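Local atomic coordinates of CysE, serine acetyltransferase (Brucella abortus, PDB entry 4HZD), a protein that transfers an acetyl group from acetyl-coenzyme A to L-serine, giving O-acetylserine for cysteine biosynthesis, and is captured here with coenzyme A bound. Residues 159-170 against 178-189; 19-30 against 106-114. One frame throughout, in Å; residues are numbered along the deposited sequence.

Interaction 1. Residues 159-170 against 178-189. With COA (coenzyme A), chain C.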
loop_
_atom_site.group_PDB
_atom_site.type_symbol
_atom_site.label_atom_id
_atom_site.label_comp_id
_atom_site.label_asym_id
_atom_site.label_seq_id
_atom_site.Cartn_x
_atom_site.Cartn_y
_atom_site.Cartn_z
ATOM N N ARG A 159 -26.480 -19.773 -8.922
ATOM C CA ARG A 159 -25.870 -21.104 -8.880
ATOM C C ARG A 159 -25.099 -21.373 -10.164
ATOM O O ARG A 159 -25.663 -21.255 -11.260
ATOM C CB ARG A 159 -26.925 -22.184 -8.596
ATOM C CG ARG A 159 -27.536 -22.005 -7.226
ATOM C CD ARG A 159 -27.949 -23.304 -6.572
ATOM N NE ARG A 159 -29.315 -23.742 -6.851
ATOM C CZ ARG A 159 -30.339 -22.983 -7.239
ATOM N NH1 ARG A 159 -30.211 -21.670 -7.410
ATOM N NH2 ARG A 159 -31.517 -23.561 -7.451
ATOM N N LEU A 160 -23.805 -21.658 -10.033
ATOM C CA LEU A 160 -22.945 -21.889 -11.204
ATOM C C LEU A 160 -22.322 -23.277 -11.198
ATOM O O LEU A 160 -21.670 -23.673 -10.217
ATOM C CB LEU A 160 -21.828 -20.849 -11.305
ATOM C CG LEU A 160 -22.157 -19.351 -11.304
ATOM C CD1 LEU A 160 -20.869 -18.532 -11.334
ATOM C CD2 LEU A 160 -23.029 -18.995 -12.502
ATOM N N GLY A 161 -22.489 -23.993 -12.309
ATOM C CA GLY A 161 -21.977 -25.359 -12.423
ATOM C C GLY A 161 -20.476 -25.392 -12.634
ATOM O O GLY A 161 -19.802 -24.362 -12.636
ATOM N N SER A 162 -19.944 -26.587 -12.844
ATOM C CA SER A 162 -18.516 -26.726 -13.094
ATOM C C SER A 162 -18.212 -26.754 -14.585
ATOM O O SER A 162 -19.136 -26.787 -15.429
ATOM C CB SER A 162 -18.004 -27.997 -12.440
ATOM O OG SER A 162 -18.586 -29.091 -13.088
ATOM N N GLY A 163 -16.914 -26.760 -14.918
ATOM C CA GLY A 163 -16.498 -26.598 -16.308
ATOM C C GLY A 163 -17.097 -25.344 -16.940
ATOM O O GLY A 163 -17.515 -25.334 -18.107
ATOM N N LEU A 164 -17.186 -24.283 -16.153
ATOM C CA LEU A 164 -17.666 -23.003 -16.689
ATOM C C LEU A 164 -16.515 -22.208 -17.286
ATOM O O LEU A 164 -15.475 -22.050 -16.651
ATOM C CB LEU A 164 -18.349 -22.214 -15.587
ATOM C CG LEU A 164 -18.921 -20.821 -15.912
ATOM C CD1 LEU A 164 -19.988 -20.891 -17.011
ATOM C CD2 LEU A 164 -19.498 -20.243 -14.619
ATOM N N PHE A 165 -16.703 -21.750 -18.517
ATOM C CA PHE A 165 -15.770 -20.868 -19.184
ATOM C C PHE A 165 -16.360 -19.457 -19.348
ATOM O O PHE A 165 -17.372 -19.265 -20.052
ATOM C CB PHE A 165 -15.366 -21.508 -20.506
ATOM C CG PHE A 165 -14.431 -20.675 -21.342
ATOM C CD1 PHE A 165 -13.384 -19.962 -20.761
ATOM C CD2 PHE A 165 -14.559 -20.670 -22.720
ATOM C CE1 PHE A 165 -12.515 -19.216 -21.549
ATOM C CE2 PHE A 165 -13.702 -19.918 -23.527
ATOM C CZ PHE A 165 -12.681 -19.196 -22.942
ATOM N N LEU A 166 -15.739 -18.487 -18.662
ATOM C CA LEU A 166 -16.150 -17.082 -18.667
ATOM C C LEU A 166 -15.122 -16.303 -19.472
ATOM O O LEU A 166 -14.075 -15.856 -18.943
ATOM C CB LEU A 166 -16.196 -16.557 -17.227
ATOM C CG LEU A 166 -17.472 -15.927 -16.713
ATOM C CD1 LEU A 166 -18.678 -16.859 -16.905
ATOM C CD2 LEU A 166 -17.320 -15.521 -15.229
ATOM N N ASP A 167 -15.381 -16.189 -20.763
ATOM C CA ASP A 167 -14.337 -15.785 -21.687
ATOM C C ASP A 167 -14.357 -14.272 -21.754
ATOM O O ASP A 167 -15.391 -13.695 -22.072
ATOM C CB ASP A 167 -14.611 -16.420 -23.077
ATOM C CG ASP A 167 -13.501 -16.111 -24.127
ATOM O OD1 ASP A 167 -12.384 -15.678 -23.762
ATOM O OD2 ASP A 167 -13.761 -16.314 -25.331
ATOM N N HIS A 168 -13.232 -13.621 -21.427
ATOM C CA HIS A 168 -13.117 -12.114 -21.452
ATOM C C HIS A 168 -13.810 -11.477 -20.275
ATOM O O HIS A 168 -13.205 -10.653 -19.607
ATOM C CB HIS A 168 -13.584 -11.490 -22.788
ATOM C CG HIS A 168 -12.851 -12.018 -23.995
ATOM N ND1 HIS A 168 -11.509 -11.945 -24.122
ATOM C CD2 HIS A 168 -13.321 -12.666 -25.155
ATOM C CE1 HIS A 168 -11.120 -12.525 -25.292
ATOM N NE2 HIS A 168 -12.225 -12.966 -25.922
ATOM N N ALA A 169 -15.050 -11.917 -20.001
ATOM C CA ALA A 169 -15.863 -11.624 -18.792
ATOM C C ALA A 169 -16.374 -10.220 -18.559
ATOM O O ALA A 169 -17.406 -10.060 -17.910
ATOM C CB ALA A 169 -15.172 -12.158 -17.510
ATOM N N THR A 170 -15.684 -9.194 -19.041
ATOM C CA THR A 170 -16.099 -7.830 -18.695
ATOM C C THR A 170 -17.607 -7.571 -18.928
ATOM O O THR A 170 -18.096 -7.705 -20.044
ATOM C CB THR A 170 -15.358 -6.804 -19.574
ATOM O OG1 THR A 170 -13.954 -7.097 -19.607
ATOM C CG2 THR A 170 -15.675 -5.325 -19.115
ATOM N N ALA A 178 -30.676 -16.824 -10.918
ATOM C CA ALA A 178 -30.081 -17.548 -12.078
ATOM C C ALA A 178 -29.457 -18.875 -11.685
ATOM O O ALA A 178 -28.886 -19.031 -10.568
ATOM C CB ALA A 178 -29.042 -16.697 -12.790
ATOM N N VAL A 179 -29.562 -19.817 -12.626
ATOM C CA VAL A 179 -28.926 -21.124 -12.533
ATOM C C VAL A 179 -28.158 -21.376 -13.838
ATOM O O VAL A 179 -28.708 -21.254 -14.930
ATOM C CB VAL A 179 -29.904 -22.281 -12.280
ATOM C CG1 VAL A 179 -29.126 -23.578 -12.156
ATOM C CG2 VAL A 179 -30.726 -22.044 -11.013
ATOM N N VAL A 180 -26.869 -21.666 -13.702
ATOM C CA VAL A 180 -26.069 -22.111 -14.819
ATOM C C VAL A 180 -25.588 -23.531 -14.519
ATOM O O VAL A 180 -24.939 -23.765 -13.501
ATOM C CB VAL A 180 -24.847 -21.177 -15.051
ATOM C CG1 VAL A 180 -24.058 -21.613 -16.275
ATOM C CG2 VAL A 180 -25.287 -19.741 -15.188
ATOM N N GLU A 181 -25.876 -24.467 -15.417
ATOM C CA GLU A 181 -25.428 -25.858 -15.237
ATOM C C GLU A 181 -23.998 -26.091 -15.769
ATOM O O GLU A 181 -23.360 -25.151 -16.211
ATOM C CB GLU A 181 -26.457 -26.818 -15.848
ATOM C CG GLU A 181 -27.777 -26.773 -15.096
ATOM C CD GLU A 181 -28.873 -27.662 -15.684
ATOM O OE1 GLU A 181 -28.594 -28.593 -16.474
ATOM O OE2 GLU A 181 -30.035 -27.404 -15.351
ATOM N N ASP A 182 -23.499 -27.325 -15.716
ATOM C CA ASP A 182 -22.134 -27.626 -16.184
ATOM C C ASP A 182 -21.851 -27.409 -17.635
ATOM O O ASP A 182 -22.759 -27.388 -18.468
ATOM C CB ASP A 182 -21.720 -29.060 -15.837
ATOM C CG ASP A 182 -21.970 -29.395 -14.413
ATOM O OD1 ASP A 182 -22.077 -28.461 -13.584
ATOM O OD2 ASP A 182 -22.068 -30.595 -14.110
ATOM N N ASN A 183 -20.551 -27.304 -17.935
ATOM C CA ASN A 183 -20.014 -27.133 -19.279
ATOM C C ASN A 183 -20.635 -25.994 -20.114
ATOM O O ASN A 183 -20.919 -26.151 -21.308
ATOM C CB ASN A 183 -20.049 -28.469 -20.034
ATOM C CG ASN A 183 -19.460 -29.602 -19.215
ATOM O OD1 ASN A 183 -20.095 -30.631 -19.048
ATOM N ND2 ASN A 183 -18.278 -29.378 -18.626
ATOM N N VAL A 184 -20.837 -24.853 -19.480
ATOM C CA VAL A 184 -21.314 -23.666 -20.200
ATOM C C VAL A 184 -20.142 -22.735 -20.540
ATOM O O VAL A 184 -19.165 -22.661 -19.781
ATOM C CB VAL A 184 -22.401 -22.966 -19.359
ATOM C CG1 VAL A 184 -22.868 -21.660 -19.987
ATOM C CG2 VAL A 184 -23.584 -23.915 -19.222
ATOM N N SER A 185 -20.219 -22.070 -21.687
ATOM C CA SER A 185 -19.293 -20.984 -22.015
ATOM C C SER A 185 -20.058 -19.684 -22.131
ATOM O O SER A 185 -21.090 -19.605 -22.832
ATOM C CB SER A 185 -18.525 -21.255 -23.310
ATOM O OG SER A 185 -17.754 -22.435 -23.166
ATOM N N ILE A 186 -19.577 -18.654 -21.424
ATOM C CA ILE A 186 -20.230 -17.342 -21.413
ATOM C C ILE A 186 -19.216 -16.240 -21.777
ATOM O O ILE A 186 -18.117 -16.172 -21.215
ATOM C CB ILE A 186 -20.897 -17.024 -20.045
ATOM C CG1 ILE A 186 -21.828 -18.163 -19.568
ATOM C CG2 ILE A 186 -21.652 -15.684 -20.082
ATOM C CD1 ILE A 186 -22.499 -17.891 -18.238
ATOM N N LEU A 187 -19.581 -15.370 -22.707
ATOM C CA LEU A 187 -18.673 -14.289 -23.081
ATOM C C LEU A 187 -18.904 -12.988 -22.291
ATOM O O LEU A 187 -19.751 -12.954 -21.428
ATOM C CB LEU A 187 -18.642 -14.122 -24.617
ATOM C CG LEU A 187 -17.461 -15.058 -24.999
ATOM C CD1 LEU A 187 -17.886 -16.431 -25.491
ATOM C CD2 LEU A 187 -16.438 -14.381 -25.894
ATOM N N HIS A 188 -18.110 -11.951 -22.551
ATOM C CA HIS A 188 -18.305 -10.610 -21.940
ATOM C C HIS A 188 -19.579 -9.952 -22.446
ATOM O O HIS A 188 -20.094 -10.301 -23.529
ATOM C CB HIS A 188 -17.152 -9.692 -22.310
ATOM C CG HIS A 188 -16.937 -9.589 -23.801
ATOM N ND1 HIS A 188 -16.481 -10.628 -24.533
ATOM C CD2 HIS A 188 -17.153 -8.536 -24.696
ATOM C CE1 HIS A 188 -16.386 -10.263 -25.828
ATOM N NE2 HIS A 188 -16.813 -8.980 -25.932
ATOM N N GLY A 189 -20.069 -9.006 -21.653
ATOM C CA GLY A 189 -21.272 -8.205 -21.949
ATOM C C GLY A 189 -22.568 -9.004 -21.801
ATOM O O GLY A 189 -23.597 -8.605 -22.312
HETATM N N1A COA C . -26.881 -11.486 -34.924
HETATM C C2A COA C . -27.851 -11.497 -35.865
HETATM N N3A COA C . -27.956 -12.458 -36.808
HETATM C C4A COA C . -27.051 -13.476 -36.867
HETATM C C5A COA C . -25.954 -13.527 -35.886
HETATM C C6A COA C . -25.917 -12.439 -34.870
HETATM N N6A COA C . -24.952 -12.388 -33.914
HETATM N N7A COA C . -25.232 -14.631 -36.187
HETATM C C8A COA C . -25.812 -15.236 -37.260
HETATM N N9A COA C . -26.893 -14.539 -37.660
HETATM C C1B COA C . -27.809 -14.837 -38.794
HETATM C C2B COA C . -27.142 -14.615 -40.143
HETATM O O2B COA C . -27.198 -13.240 -40.529
HETATM C C3B COA C . -27.965 -15.508 -41.053
HETATM O O3B COA C . -29.116 -14.796 -41.550
HETATM P P3B COA C . -29.601 -14.879 -43.098
HETATM O O7A COA C . -29.635 -16.375 -43.350
HETATM O O8A COA C . -28.546 -14.123 -43.882
HETATM O O9A COA C . -30.951 -14.186 -43.124
HETATM C C4B COA C . -28.390 -16.664 -40.140
HETATM O O4B COA C . -28.272 -16.191 -38.790
HETATM C C5B COA C . -27.510 -17.901 -40.309
HETATM O O5B COA C . -26.163 -17.579 -39.951
HETATM P P1A COA C . -25.048 -18.707 -39.644
HETATM O O1A COA C . -23.731 -17.982 -39.457
HETATM O O2A COA C . -25.170 -19.795 -40.693
HETATM O O3A COA C . -25.550 -19.310 -38.222
HETATM P P2A COA C . -24.586 -19.985 -37.108
HETATM O O4A COA C . -23.462 -20.686 -37.831
HETATM O O5A COA C . -25.439 -20.770 -36.132
HETATM O O6A COA C . -23.976 -18.700 -36.326
HETATM C CBP COA C . -23.242 -17.914 -34.090
HETATM C CCP COA C . -22.972 -18.811 -35.304
HETATM C CDP COA C . -24.597 -17.236 -34.237
HETATM C CEP COA C . -23.263 -18.823 -32.857
HETATM C CAP COA C . -22.105 -16.858 -34.000
HETATM O OAP COA C . -21.979 -16.087 -35.217
HETATM C C9P COA C . -22.208 -15.892 -32.834
HETATM O O9P COA C . -22.604 -14.738 -32.994
HETATM N N8P COA C . -21.836 -16.382 -31.650
HETATM C C7P COA C . -21.137 -15.617 -30.641
HETATM C C6P COA C . -19.620 -15.655 -30.806
HETATM C C5P COA C . -18.996 -14.546 -29.986
HETATM O O5P COA C . -19.678 -13.898 -29.205
HETATM N N4P COA C . -17.680 -14.352 -30.191
HETATM C C3P COA C . -16.884 -13.249 -29.678
HETATM C C2P COA C . -15.392 -13.574 -29.731
HETATM S S1P COA C . -14.496 -12.422 -28.665
HETATM O O HOH W 1 -20.733 -24.380 -16.471
#

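Interaction 2. Residues 19-30 against 106-114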
loop_
_atom_site.group_PDB
_atom_site.type_symbol
_atom_site.label_atom_id
_atom_site.label_comp_id
_atom_site.label_asym_id
_atom_site.label_seq_id
_atom_site.Cartn_x
_atom_site.Cartn_y
_atom_site.Cartn_z
ATOM N N ILE A 19 -2.455 -31.324 -14.251
ATOM C CA ILE A 19 -2.731 -29.882 -14.357
ATOM C C ILE A 19 -1.763 -29.120 -13.452
ATOM O O ILE A 19 -1.088 -28.216 -13.919
ATOM C CB ILE A 19 -4.221 -29.495 -14.096
ATOM C CG1 ILE A 19 -5.152 -30.022 -15.215
ATOM C CG2 ILE A 19 -4.382 -27.969 -13.991
ATOM C CD1 ILE A 19 -6.653 -30.054 -14.848
ATOM N N TRP A 20 -1.665 -29.512 -12.179
ATOM C CA TRP A 20 -0.713 -28.866 -11.229
ATOM C C TRP A 20 0.727 -29.009 -11.638
ATOM O O TRP A 20 1.532 -28.063 -11.514
ATOM C CB TRP A 20 -0.911 -29.468 -9.852
ATOM C CG TRP A 20 -0.035 -28.946 -8.728
ATOM C CD1 TRP A 20 0.596 -29.701 -7.751
ATOM C CD2 TRP A 20 0.297 -27.537 -8.404
ATOM N NE1 TRP A 20 1.262 -28.893 -6.850
ATOM C CE2 TRP A 20 1.125 -27.581 -7.188
ATOM C CE3 TRP A 20 0.001 -26.291 -8.978
ATOM C CZ2 TRP A 20 1.617 -26.424 -6.593
ATOM C CZ3 TRP A 20 0.490 -25.134 -8.367
ATOM C CH2 TRP A 20 1.304 -25.200 -7.213
ATOM N N HIS A 21 1.104 -30.201 -12.096
ATOM C CA HIS A 21 2.502 -30.407 -12.481
ATOM C C HIS A 21 2.875 -29.590 -13.679
ATOM O O HIS A 21 3.970 -29.020 -13.706
ATOM C CB HIS A 21 2.845 -31.896 -12.686
ATOM C CG HIS A 21 2.684 -32.722 -11.438
ATOM N ND1 HIS A 21 1.906 -33.824 -11.395
ATOM C CD2 HIS A 21 3.198 -32.546 -10.146
ATOM C CE1 HIS A 21 1.933 -34.340 -10.143
ATOM N NE2 HIS A 21 2.714 -33.556 -9.380
ATOM N N SER A 22 2.004 -29.508 -14.684
ATOM C CA SER A 22 2.315 -28.637 -15.833
ATOM C C SER A 22 2.417 -27.182 -15.404
ATOM O O SER A 22 3.281 -26.454 -15.892
ATOM C CB SER A 22 1.278 -28.723 -16.957
ATOM O OG SER A 22 0.956 -30.060 -17.184
ATOM N N ILE A 23 1.511 -26.745 -14.527
ATOM C CA ILE A 23 1.556 -25.368 -14.055
ATOM C C ILE A 23 2.882 -25.083 -13.319
ATOM O O ILE A 23 3.483 -24.063 -13.553
ATOM C CB ILE A 23 0.337 -24.999 -13.173
ATOM C CG1 ILE A 23 -0.898 -24.808 -14.062
ATOM C CG2 ILE A 23 0.610 -23.719 -12.345
ATOM C CD1 ILE A 23 -2.215 -24.884 -13.292
ATOM N N ARG A 24 3.335 -25.993 -12.467
ATOM C CA ARG A 24 4.626 -25.813 -11.775
ATOM C C ARG A 24 5.808 -25.694 -12.776
ATOM O O ARG A 24 6.669 -24.823 -12.633
ATOM C CB ARG A 24 4.871 -26.956 -10.786
ATOM C CG ARG A 24 3.927 -26.961 -9.575
ATOM C CD ARG A 24 4.478 -27.935 -8.500
ATOM N NE ARG A 24 5.734 -27.441 -7.928
ATOM C CZ ARG A 24 5.822 -26.494 -6.998
ATOM N NH1 ARG A 24 4.733 -25.900 -6.533
ATOM N NH2 ARG A 24 7.002 -26.133 -6.525
ATOM N N ALA A 25 5.834 -26.571 -13.781
ATOM C CA ALA A 25 6.881 -26.530 -14.808
ATOM C C ALA A 25 6.855 -25.221 -15.626
ATOM O O ALA A 25 7.903 -24.592 -15.903
ATOM C CB ALA A 25 6.744 -27.738 -15.718
ATOM N N GLU A 26 5.657 -24.830 -16.043
ATOM C CA GLU A 26 5.448 -23.592 -16.813
ATOM C C GLU A 26 5.874 -22.361 -15.997
ATOM O O GLU A 26 6.437 -21.406 -16.551
ATOM C CB GLU A 26 3.976 -23.473 -17.253
ATOM C CG GLU A 26 3.517 -24.418 -18.392
ATOM C CD GLU A 26 2.002 -24.721 -18.371
ATOM O OE1 GLU A 26 1.234 -24.050 -17.645
ATOM O OE2 GLU A 26 1.546 -25.662 -19.075
ATOM N N ALA A 27 5.608 -22.369 -14.685
ATOM C CA ALA A 27 5.962 -21.223 -13.854
ATOM C C ALA A 27 7.465 -21.129 -13.685
ATOM O O ALA A 27 8.032 -20.038 -13.697
ATOM C CB ALA A 27 5.253 -21.256 -12.494
ATOM N N GLU A 28 8.126 -22.272 -13.543
ATOM C CA GLU A 28 9.565 -22.227 -13.348
ATOM C C GLU A 28 10.290 -21.777 -14.616
ATOM O O GLU A 28 11.248 -21.019 -14.550
ATOM C CB GLU A 28 10.101 -23.580 -12.926
ATOM C CG GLU A 28 11.540 -23.458 -12.458
ATOM C CD GLU A 28 12.083 -24.771 -11.965
ATOM O OE1 GLU A 28 11.275 -25.711 -11.735
ATOM O OE2 GLU A 28 13.313 -24.855 -11.805
ATOM N N GLU A 29 9.825 -22.276 -15.762
ATOM C CA GLU A 29 10.424 -21.939 -17.034
ATOM C C GLU A 29 10.261 -20.445 -17.328
ATOM O O GLU A 29 11.185 -19.801 -17.844
ATOM C CB GLU A 29 9.830 -22.810 -18.128
ATOM C CG GLU A 29 10.805 -23.077 -19.259
ATOM C CD GLU A 29 12.080 -23.805 -18.816
ATOM O OE1 GLU A 29 12.124 -24.446 -17.728
ATOM O OE2 GLU A 29 13.063 -23.736 -19.584
ATOM N N ALA A 30 9.095 -19.908 -16.950
ATOM C CA ALA A 30 8.778 -18.498 -17.097
ATOM C C ALA A 30 9.735 -17.638 -16.299
ATOM O O ALA A 30 10.140 -16.568 -16.757
ATOM C CB ALA A 30 7.333 -18.221 -16.665
ATOM N N SER A 106 -2.209 -21.156 -24.506
ATOM C CA SER A 106 -1.731 -22.552 -24.607
ATOM C C SER A 106 -1.427 -23.262 -23.283
ATOM O O SER A 106 -0.946 -24.392 -23.304
ATOM C CB SER A 106 -0.499 -22.632 -25.507
ATOM O OG SER A 106 -0.834 -22.190 -26.810
ATOM N N ARG A 107 -1.709 -22.636 -22.136
ATOM C CA ARG A 107 -1.202 -23.215 -20.880
ATOM C C ARG A 107 -2.257 -23.303 -19.768
ATOM O O ARG A 107 -3.079 -22.405 -19.617
ATOM C CB ARG A 107 0.061 -22.449 -20.416
ATOM C CG ARG A 107 1.149 -22.291 -21.507
ATOM C CD ARG A 107 2.266 -21.353 -21.064
ATOM N NE ARG A 107 1.708 -20.067 -20.628
ATOM C CZ ARG A 107 2.383 -19.139 -19.972
ATOM N NH1 ARG A 107 3.672 -19.331 -19.687
ATOM N NH2 ARG A 107 1.769 -18.013 -19.596
ATOM N N PHE A 108 -2.236 -24.400 -19.002
ATOM C CA PHE A 108 -3.046 -24.521 -17.791
ATOM C C PHE A 108 -2.810 -23.341 -16.829
ATOM O O PHE A 108 -3.714 -22.920 -16.071
ATOM C CB PHE A 108 -2.722 -25.831 -17.074
ATOM C CG PHE A 108 -3.135 -27.050 -17.824
ATOM C CD1 PHE A 108 -4.451 -27.208 -18.248
ATOM C CD2 PHE A 108 -2.225 -28.053 -18.093
ATOM C CE1 PHE A 108 -4.855 -28.321 -18.954
ATOM C CE2 PHE A 108 -2.626 -29.182 -18.804
ATOM C CZ PHE A 108 -3.948 -29.316 -19.226
ATOM N N MET A 109 -1.602 -22.790 -16.881
ATOM C CA MET A 109 -1.223 -21.662 -15.995
ATOM C C MET A 109 -1.937 -20.346 -16.369
ATOM O O MET A 109 -2.110 -19.465 -15.508
ATOM C CB MET A 109 0.295 -21.458 -16.058
ATOM C CG MET A 109 0.819 -20.461 -15.037
ATOM S SD MET A 109 2.612 -20.559 -14.944
ATOM C CE MET A 109 3.233 -19.529 -16.245
ATOM N N ASP A 110 -2.356 -20.218 -17.639
ATOM C CA ASP A 110 -2.951 -18.960 -18.127
ATOM C C ASP A 110 -4.208 -18.554 -17.341
ATOM O O ASP A 110 -4.272 -17.430 -16.866
ATOM C CB ASP A 110 -3.168 -18.946 -19.672
ATOM C CG ASP A 110 -1.856 -19.083 -20.457
ATOM O OD1 ASP A 110 -0.798 -18.647 -19.974
ATOM O OD2 ASP A 110 -1.863 -19.666 -21.550
ATOM N N PRO A 111 -5.214 -19.451 -17.194
ATOM C CA PRO A 111 -6.339 -19.017 -16.319
ATOM C C PRO A 111 -5.960 -18.750 -14.842
ATOM O O PRO A 111 -6.476 -17.790 -14.217
ATOM C CB PRO A 111 -7.337 -20.194 -16.391
ATOM C CG PRO A 111 -6.544 -21.359 -16.979
ATOM C CD PRO A 111 -5.521 -20.721 -17.882
ATOM N N VAL A 112 -5.106 -19.603 -14.289
ATOM C CA VAL A 112 -4.716 -19.476 -12.894
ATOM C C VAL A 112 -4.123 -18.093 -12.631
ATOM O O VAL A 112 -4.510 -17.400 -11.662
ATOM C CB VAL A 112 -3.734 -20.584 -12.497
ATOM C CG1 VAL A 112 -3.209 -20.340 -11.083
ATOM C CG2 VAL A 112 -4.434 -21.935 -12.598
ATOM N N LEU A 113 -3.256 -17.629 -13.523
ATOM C CA LEU A 113 -2.606 -16.335 -13.219
ATOM C C LEU A 113 -3.320 -15.116 -13.766
ATOM O O LEU A 113 -3.252 -14.061 -13.155
ATOM C CB LEU A 113 -1.176 -16.312 -13.754
ATOM C CG LEU A 113 -0.235 -17.330 -13.146
ATOM C CD1 LEU A 113 1.048 -17.213 -13.967
ATOM C CD2 LEU A 113 -0.000 -17.035 -11.667
ATOM N N TYR A 114 -3.968 -15.260 -14.934
ATOM C CA TYR A 114 -4.285 -14.089 -15.775
ATOM C C TYR A 114 -5.772 -13.807 -16.018
ATOM O O TYR A 114 -6.207 -12.641 -16.051
ATOM C CB TYR A 114 -3.484 -14.104 -17.101
ATOM C CG TYR A 114 -1.992 -14.247 -16.900
ATOM C CD1 TYR A 114 -1.281 -13.340 -16.097
ATOM C CD2 TYR A 114 -1.281 -15.332 -17.462
ATOM C CE1 TYR A 114 0.083 -13.502 -15.858
ATOM C CE2 TYR A 114 0.085 -15.484 -17.248
ATOM C CZ TYR A 114 0.769 -14.550 -16.465
ATOM O OH TYR A 114 2.117 -14.704 -16.219
#

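Interaction 1. Residues 159-170 against 178-189
Val180 N donates to Arg159 O (2.8 Å, 175° at the hydrogen), part of a parallel ladder in which residues 178-189 repeat the path of 159-170 one coil further on. Arg159 pairs with Val179, Leu160 with Val180, Phe165 with Ser185 and Leu166 with Ile186, the second strand pair held by Phe165 N to Val184 O, Ile186 N to Phe165 O and Asp167 N to Ile186 O. At the corner between the two pairs, Ser162 N reaches Asp182 OD1 from above the carboxylate plane (2.9 Å), and Asn183 N donates to Ser162 O. A water there donates to Ser162 O and Glu181 O and accepts from Val184 N.

Apolar chains form ladders of their own. Leu160 CD2 and Val180 CG2 lie side by side at 3.6 Å, and Leu166 CD1 packs on Ile186 CB at 3.8 Å. Leu164, whose chi1 of 179° turns CG away from its own nitrogen, brings CD1 to where Val180, Val184 and Ile186 converge. On the other face the Ser185 hydroxyl sits at the edge of the Phe165 ring and bonds to Arg101, while Val179 CG2 lies over the Arg159 guanidinium.

Near the coenzyme, Asp167 OD1 stands over the centre of the His168 imidazole, and Leu187 CD2 meets that ring at its edge, 3.6 Å from His168 CD2. His168 ND1 is bonded to Asp153 of the second subunit, and His168 NE2 lies 3.6 Å from the coenzyme A sulfur S1P. His188 NE2 bonds to Thr191 of that subunit. These stacked coils are characteristic of the left-handed parallel beta-helix of hexapeptide acyltransferases; the sulfur lies beside His168 and Leu187 of the coenzyme A pocket, whose surroundings the second subunit completes.

Interaction 2. Residues 19-30 against 106-114
Met109 is the knob of this contact: its side chain enters a hole on helix 19-30 formed by Ile23, Glu26, Ala27 and Ala30. CG stands anti to the backbone N (chi1 -172°), and a bend at chi3 turns the methyl along the helix toward Ala30, leaving Met109 SD 3.7 Å from Ala27 CB. Next to it, nearer the start of the helix, Ile23 presses CG1 to 3.7 Å from Phe108 CB, while its CD1 meets Val112 CG2 at 3.8 Å. Phe108 continues the packing in that direction. Ile19 CG1 rides over the centre of one ring face, a CH-pi contact 4.1 Å from the centroid, and Ser22 CB comes in at the ring edge.

The polar flank, where Glu26 and Arg107 are partly exposed, is the more solvent-accessible side. Glu26, extended beyond CG, runs antiparallel to the Met109 side chain. Met109 N donates to Glu26 OE1 at 3.2 Å, nearly along its C-O axis, the one hydrogen bond between the segments. The charged ends do not meet, with Glu26 OE1 5.0 Å from Arg107 NE. Arg107 touches Glu26 through its aliphatic CB, and its guanidinium is engaged elsewhere: NE and NH2 grip a single oxygen, Asp110 OD1, side-on, with Arg107 NH2 at 2.7 Å, and NH1 forms a salt bridge to Asp137 of the second subunit.

The axes of helices 19-30 and 109-113 cross at -79°, 10.4 Å apart, so the short helix runs almost perpendicular to the long one. Helix 38-46 packs on Ile23, Ala27 and Ala30, helix 51-63 covers Ile19 and Ile23 through Leu51, and helix 87-101 lies against Ile19, Phe108 and Val112, placing the crossing within the helical N-terminal region.

Both segments of interaction 2 precede those of interaction 1 in the sequence, and the centres of the two contacts lie 22 Å apart. The beta-helical contact, 159-170 with 178-189, is near the middle of the chain, mixing buried coil interior with more accessible corners; the helical one, 19-30 with 106-114, is mostly buried though farther from the centre. Repetitive backbone bonding dominates the former, whereas side-chain packing with a single carboxylate bond carries the latter. No strand or helix belongs to both, but helix 87-101 packs against each, linking the N-terminal helices to the beta-helix. Both also reach the second subunit, interaction 1 beside the coenzyme and interaction 2 through a salt bridge.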